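Local atomic coordinates of germination protein (Bacillus megaterium, PDB entry 6O59), a protein that is the N-terminal domain of the A subunit of a spore germinant receptor, a membrane protein that probably takes part in triggering germination. Residues G22-I34 with S39-V51. Numbering follows the deposited sequence.
Sequences GNSSDIVIRHFKI and SLAAAIVYIEGIV
Val28 lies over one face of the Tyr46 ring, its CB 3.9 Å from the ring centroid in a CH-pi contact, while CG of Arg30 comes to the edge of the same ring, near its plane. Tyr46 reaches its neighbour because CG sits between the backbone N and the carbonyl carbon (chi1 65°), which swings the ring across toward the other strand. Phe32 does the same from the opposite strand (chi1 73°): its ring covers Ala42, whose CB is 3.8 Å from the centroid over one face. Arg30 O and Ile34 CD1 lie in plane at the Phe32 edge, and Phe32 CE1 meets Ile44 CG1 obliquely at 3.7 Å. The Arg30 guanidinium stands almost perpendicular to the Tyr46 ring, 83° between planes, with the tyrosine OH over one face; the angle is too poor for a hydrogen bond, and Arg30 NE is hydrogen-bonded to Gln57 of helix 54-62. Ile29 CG2 sits over one face of the His31 ring, offset toward the rim.

Residues 27-34 and 40-47 form an antiparallel beta hairpin at the edge of a five-stranded sheet, with 27-34 outermost and 40-47 continuing the sheet through backbone bonds to 110-114. The hydrogen-bonded pairs Val28-Tyr46, Arg30-Ile44, Phe32-Ala42 and Ile34-Leu40 alternate with non-hydrogen-bonded ones. Past the strand end, Glu48 N still bonds Asp26 O at 2.9 Å, nearly straight. Phe32, Ile44 and Tyr46 face helix 54-62.

On the other face, Ile27 CG1 meets Ile47 CG1 at 3.8 Å and Ile29 CG1 touches Val45 CG2 at 4.1 Å. Asp26 lies alongside Ile47, Asp26 OD2 beside Ile47 CG2 and Asp26 OD1 in a salt bridge with Arg161. Glu48 crosses Val28 at about a right angle, its OE2 3.5 Å from Val28 CG2.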
loop_
_atom_site.group_PDB
_atom_site.type_symbol
_atom_site.label_atom_id
_atom_site.label_comp_id
_atom_site.label_asym_id
_atom_site.label_seq_id
_atom_site.Cartn_x
_atom_site.Cartn_y
_atom_site.Cartn_z
ATOM N N GLY A 22 -5.214 -7.326 -0.230
ATOM C CA GLY A 22 -6.574 -6.802 -0.324
ATOM C C GLY A 22 -6.875 -5.827 -1.437
ATOM O O GLY A 22 -7.829 -5.041 -1.323
ATOM N N ASN A 23 -6.091 -5.911 -2.543
ATOM C CA ASN A 23 -6.159 -5.056 -3.736
ATOM C C ASN A 23 -6.007 -3.590 -3.287
ATOM O O ASN A 23 -6.800 -2.720 -3.676
ATOM C CB ASN A 23 -7.452 -5.311 -4.532
ATOM C CG ASN A 23 -7.210 -5.798 -5.938
ATOM O OD1 ASN A 23 -6.815 -5.030 -6.840
ATOM N ND2 ASN A 23 -7.449 -7.089 -6.156
ATOM N N SER A 24 -5.013 -3.353 -2.385
ATOM C CA SER A 24 -4.712 -2.055 -1.773
ATOM C C SER A 24 -4.288 -1.070 -2.840
ATOM O O SER A 24 -3.528 -1.426 -3.743
ATOM C CB SER A 24 -3.650 -2.193 -0.687
ATOM O OG SER A 24 -4.238 -2.594 0.538
ATOM N N SER A 25 -4.823 0.155 -2.752
ATOM C CA SER A 25 -4.642 1.202 -3.754
ATOM C C SER A 25 -3.204 1.707 -3.911
ATOM O O SER A 25 -2.908 2.256 -4.971
ATOM C CB SER A 25 -5.577 2.374 -3.484
ATOM O OG SER A 25 -5.455 2.900 -2.172
ATOM N N ASP A 26 -2.309 1.498 -2.917
ATOM C CA ASP A 26 -0.938 2.007 -2.992
ATOM C C ASP A 26 0.070 0.960 -3.439
ATOM O O ASP A 26 1.263 1.254 -3.524
ATOM C CB ASP A 26 -0.512 2.611 -1.648
ATOM C CG ASP A 26 -0.471 1.681 -0.449
ATOM O OD1 ASP A 26 -1.084 0.597 -0.512
ATOM O OD2 ASP A 26 0.156 2.054 0.562
ATOM N N ILE A 27 -0.396 -0.248 -3.746
ATOM C CA ILE A 27 0.499 -1.286 -4.232
ATOM C C ILE A 27 0.549 -1.184 -5.761
ATOM O O ILE A 27 -0.464 -1.368 -6.443
ATOM C CB ILE A 27 0.089 -2.661 -3.688
ATOM C CG1 ILE A 27 0.419 -2.708 -2.177
ATOM C CG2 ILE A 27 0.818 -3.790 -4.451
ATOM C CD1 ILE A 27 -0.345 -3.561 -1.433
ATOM N N VAL A 28 1.735 -0.821 -6.282
ATOM C CA VAL A 28 1.990 -0.600 -7.715
ATOM C C VAL A 28 2.602 -1.842 -8.378
ATOM O O VAL A 28 3.576 -2.408 -7.874
ATOM C CB VAL A 28 2.892 0.643 -7.954
ATOM C CG1 VAL A 28 3.072 0.920 -9.434
ATOM C CG2 VAL A 28 2.336 1.867 -7.262
ATOM N N ILE A 29 2.020 -2.224 -9.532
ATOM C CA ILE A 29 2.457 -3.304 -10.408
ATOM C C ILE A 29 2.823 -2.674 -11.757
ATOM O O ILE A 29 1.951 -2.143 -12.450
ATOM C CB ILE A 29 1.403 -4.442 -10.548
ATOM C CG1 ILE A 29 1.151 -5.122 -9.185
ATOM C CG2 ILE A 29 1.845 -5.466 -11.623
ATOM C CD1 ILE A 29 -0.025 -6.082 -9.083
ATOM N N ARG A 30 4.111 -2.711 -12.111
ATOM C CA ARG A 30 4.588 -2.203 -13.392
ATOM C C ARG A 30 4.938 -3.382 -14.285
ATOM O O ARG A 30 5.893 -4.108 -14.010
ATOM C CB ARG A 30 5.796 -1.260 -13.229
ATOM C CG ARG A 30 5.529 -0.013 -12.412
ATOM C CD ARG A 30 5.199 1.157 -13.285
ATOM N NE ARG A 30 5.572 2.412 -12.641
ATOM C CZ ARG A 30 4.710 3.260 -12.097
ATOM N NH1 ARG A 30 3.407 3.001 -12.123
ATOM N NH2 ARG A 30 5.139 4.383 -11.539
ATOM N N HIS A 31 4.133 -3.620 -15.313
ATOM C CA HIS A 31 4.429 -4.698 -16.250
ATOM C C HIS A 31 5.467 -4.245 -17.247
ATOM O O HIS A 31 5.436 -3.094 -17.699
ATOM C CB HIS A 31 3.181 -5.150 -17.004
ATOM C CG HIS A 31 2.183 -5.844 -16.151
ATOM N ND1 HIS A 31 1.111 -5.164 -15.601
ATOM C CD2 HIS A 31 2.122 -7.140 -15.778
ATOM C CE1 HIS A 31 0.432 -6.064 -14.914
ATOM N NE2 HIS A 31 1.003 -7.268 -14.989
ATOM N N PHE A 32 6.382 -5.144 -17.591
ATOM C CA PHE A 32 7.386 -4.909 -18.612
ATOM C C PHE A 32 7.802 -6.253 -19.246
ATOM O O PHE A 32 7.332 -7.325 -18.835
ATOM C CB PHE A 32 8.580 -4.100 -18.087
ATOM C CG PHE A 32 9.538 -4.804 -17.161
ATOM C CD1 PHE A 32 9.258 -4.927 -15.807
ATOM C CD2 PHE A 32 10.748 -5.301 -17.636
ATOM C CE1 PHE A 32 10.156 -5.564 -14.954
ATOM C CE2 PHE A 32 11.647 -5.929 -16.777
ATOM C CZ PHE A 32 11.350 -6.047 -15.442
ATOM N N LYS A 33 8.620 -6.173 -20.298
ATOM C CA LYS A 33 9.075 -7.334 -21.033
ATOM C C LYS A 33 10.577 -7.322 -21.138
ATOM O O LYS A 33 11.197 -6.257 -21.213
ATOM C CB LYS A 33 8.418 -7.397 -22.413
ATOM C CG LYS A 33 7.410 -8.523 -22.502
ATOM C CD LYS A 33 6.036 -8.069 -22.932
ATOM C CE LYS A 33 5.092 -9.246 -22.936
ATOM N NZ LYS A 33 3.673 -8.820 -23.034
ATOM N N ILE A 34 11.158 -8.518 -21.102
ATOM C CA ILE A 34 12.588 -8.736 -21.185
ATOM C C ILE A 34 12.862 -9.872 -22.209
ATOM O O ILE A 34 11.937 -10.546 -22.681
ATOM C CB ILE A 34 13.150 -8.980 -19.751
ATOM C CG1 ILE A 34 14.525 -8.294 -19.565
ATOM C CG2 ILE A 34 13.162 -10.446 -19.310
ATOM C CD1 ILE A 34 14.447 -6.750 -18.994
ATOM N N SER A 39 9.916 -11.559 -25.306
ATOM C CA SER A 39 9.076 -12.740 -25.095
ATOM C C SER A 39 8.803 -12.994 -23.615
ATOM O O SER A 39 7.753 -13.541 -23.274
ATOM C CB SER A 39 9.752 -13.970 -25.695
ATOM O OG SER A 39 10.961 -14.285 -25.019
ATOM N N LEU A 40 9.756 -12.632 -22.748
ATOM C CA LEU A 40 9.628 -12.909 -21.335
ATOM C C LEU A 40 8.988 -11.753 -20.576
ATOM O O LEU A 40 9.565 -10.673 -20.477
ATOM C CB LEU A 40 11.005 -13.250 -20.764
ATOM C CG LEU A 40 11.046 -14.087 -19.500
ATOM C CD1 LEU A 40 10.418 -15.447 -19.705
ATOM C CD2 LEU A 40 12.465 -14.266 -19.057
ATOM N N ALA A 41 7.788 -11.994 -20.031
ATOM C CA ALA A 41 7.062 -11.015 -19.235
ATOM C C ALA A 41 7.650 -10.949 -17.839
ATOM O O ALA A 41 8.010 -11.979 -17.274
ATOM C CB ALA A 41 5.592 -11.378 -19.164
ATOM N N ALA A 42 7.766 -9.733 -17.293
ATOM C CA ALA A 42 8.260 -9.471 -15.945
ATOM C C ALA A 42 7.450 -8.348 -15.309
ATOM O O ALA A 42 6.716 -7.649 -16.009
ATOM C CB ALA A 42 9.740 -9.119 -15.983
ATOM N N ALA A 43 7.544 -8.198 -13.983
ATOM C CA ALA A 43 6.829 -7.141 -13.262
ATOM C C ALA A 43 7.623 -6.600 -12.081
ATOM O O ALA A 43 8.351 -7.360 -11.426
ATOM C CB ALA A 43 5.472 -7.643 -12.772
ATOM N N ILE A 44 7.468 -5.274 -11.819
ATOM C CA ILE A 44 7.988 -4.581 -10.635
ATOM C C ILE A 44 6.804 -4.366 -9.703
ATOM O O ILE A 44 5.784 -3.798 -10.122
ATOM C CB ILE A 44 8.746 -3.245 -10.874
ATOM C CG1 ILE A 44 9.453 -3.207 -12.245
ATOM C CG2 ILE A 44 9.713 -2.966 -9.702
ATOM C CD1 ILE A 44 10.072 -1.844 -12.633
ATOM N N VAL A 45 6.916 -4.848 -8.463
ATOM C CA VAL A 45 5.859 -4.687 -7.466
ATOM C C VAL A 45 6.448 -3.928 -6.288
ATOM O O VAL A 45 7.432 -4.385 -5.700
ATOM C CB VAL A 45 5.185 -6.025 -7.017
ATOM C CG1 VAL A 45 4.016 -5.756 -6.071
ATOM C CG2 VAL A 45 4.712 -6.851 -8.209
ATOM N N TYR A 46 5.840 -2.783 -5.931
ATOM C CA TYR A 46 6.289 -1.965 -4.809
ATOM C C TYR A 46 5.139 -1.150 -4.189
ATOM O O TYR A 46 4.158 -0.854 -4.874
ATOM C CB TYR A 46 7.436 -1.028 -5.256
ATOM C CG TYR A 46 7.049 0.014 -6.282
ATOM C CD1 TYR A 46 7.038 -0.288 -7.643
ATOM C CD2 TYR A 46 6.725 1.312 -5.897
ATOM C CE1 TYR A 46 6.677 0.670 -8.591
ATOM C CE2 TYR A 46 6.349 2.273 -6.833
ATOM C CZ TYR A 46 6.335 1.951 -8.181
ATOM O OH TYR A 46 5.988 2.913 -9.103
ATOM N N ILE A 47 5.287 -0.754 -2.903
ATOM C CA ILE A 47 4.329 0.117 -2.199
ATOM C C ILE A 47 4.768 1.574 -2.422
ATOM O O ILE A 47 5.883 1.961 -2.054
ATOM C CB ILE A 47 4.132 -0.198 -0.670
ATOM C CG1 ILE A 47 3.648 -1.630 -0.418
ATOM C CG2 ILE A 47 3.179 0.793 -0.013
ATOM C CD1 ILE A 47 3.761 -1.987 0.967
ATOM N N GLU A 48 3.862 2.367 -3.003
ATOM C CA GLU A 48 3.988 3.781 -3.297
ATOM C C GLU A 48 4.410 4.602 -2.061
ATOM O O GLU A 48 3.842 4.446 -0.966
ATOM C CB GLU A 48 2.615 4.286 -3.790
ATOM C CG GLU A 48 2.578 4.946 -5.156
ATOM C CD GLU A 48 1.175 5.141 -5.709
ATOM O OE1 GLU A 48 0.230 5.339 -4.908
ATOM O OE2 GLU A 48 1.019 5.099 -6.954
ATOM N N GLY A 49 5.401 5.465 -2.268
ATOM C CA GLY A 49 5.871 6.433 -1.288
ATOM C C GLY A 49 6.750 5.980 -0.149
ATOM O O GLY A 49 7.152 6.819 0.659
ATOM N N ILE A 50 7.046 4.674 -0.045
ATOM C CA ILE A 50 7.912 4.175 1.037
ATOM C C ILE A 50 9.179 3.565 0.419
ATOM O O ILE A 50 9.849 2.728 1.034
ATOM C CB ILE A 50 7.180 3.194 2.016
ATOM C CG1 ILE A 50 6.646 1.935 1.300
ATOM C CG2 ILE A 50 6.088 3.919 2.796
ATOM C CD1 ILE A 50 6.587 0.776 2.149
ATOM N N VAL A 51 9.519 4.017 -0.793
ATOM C CA VAL A 51 10.668 3.519 -1.544
ATOM C C VAL A 51 11.180 4.558 -2.591
ATOM O O VAL A 51 10.375 5.312 -3.164
ATOM C CB VAL A 51 10.282 2.147 -2.213
ATOM C CG1 VAL A 51 9.204 2.285 -3.294
ATOM C CG2 VAL A 51 11.508 1.383 -2.715
#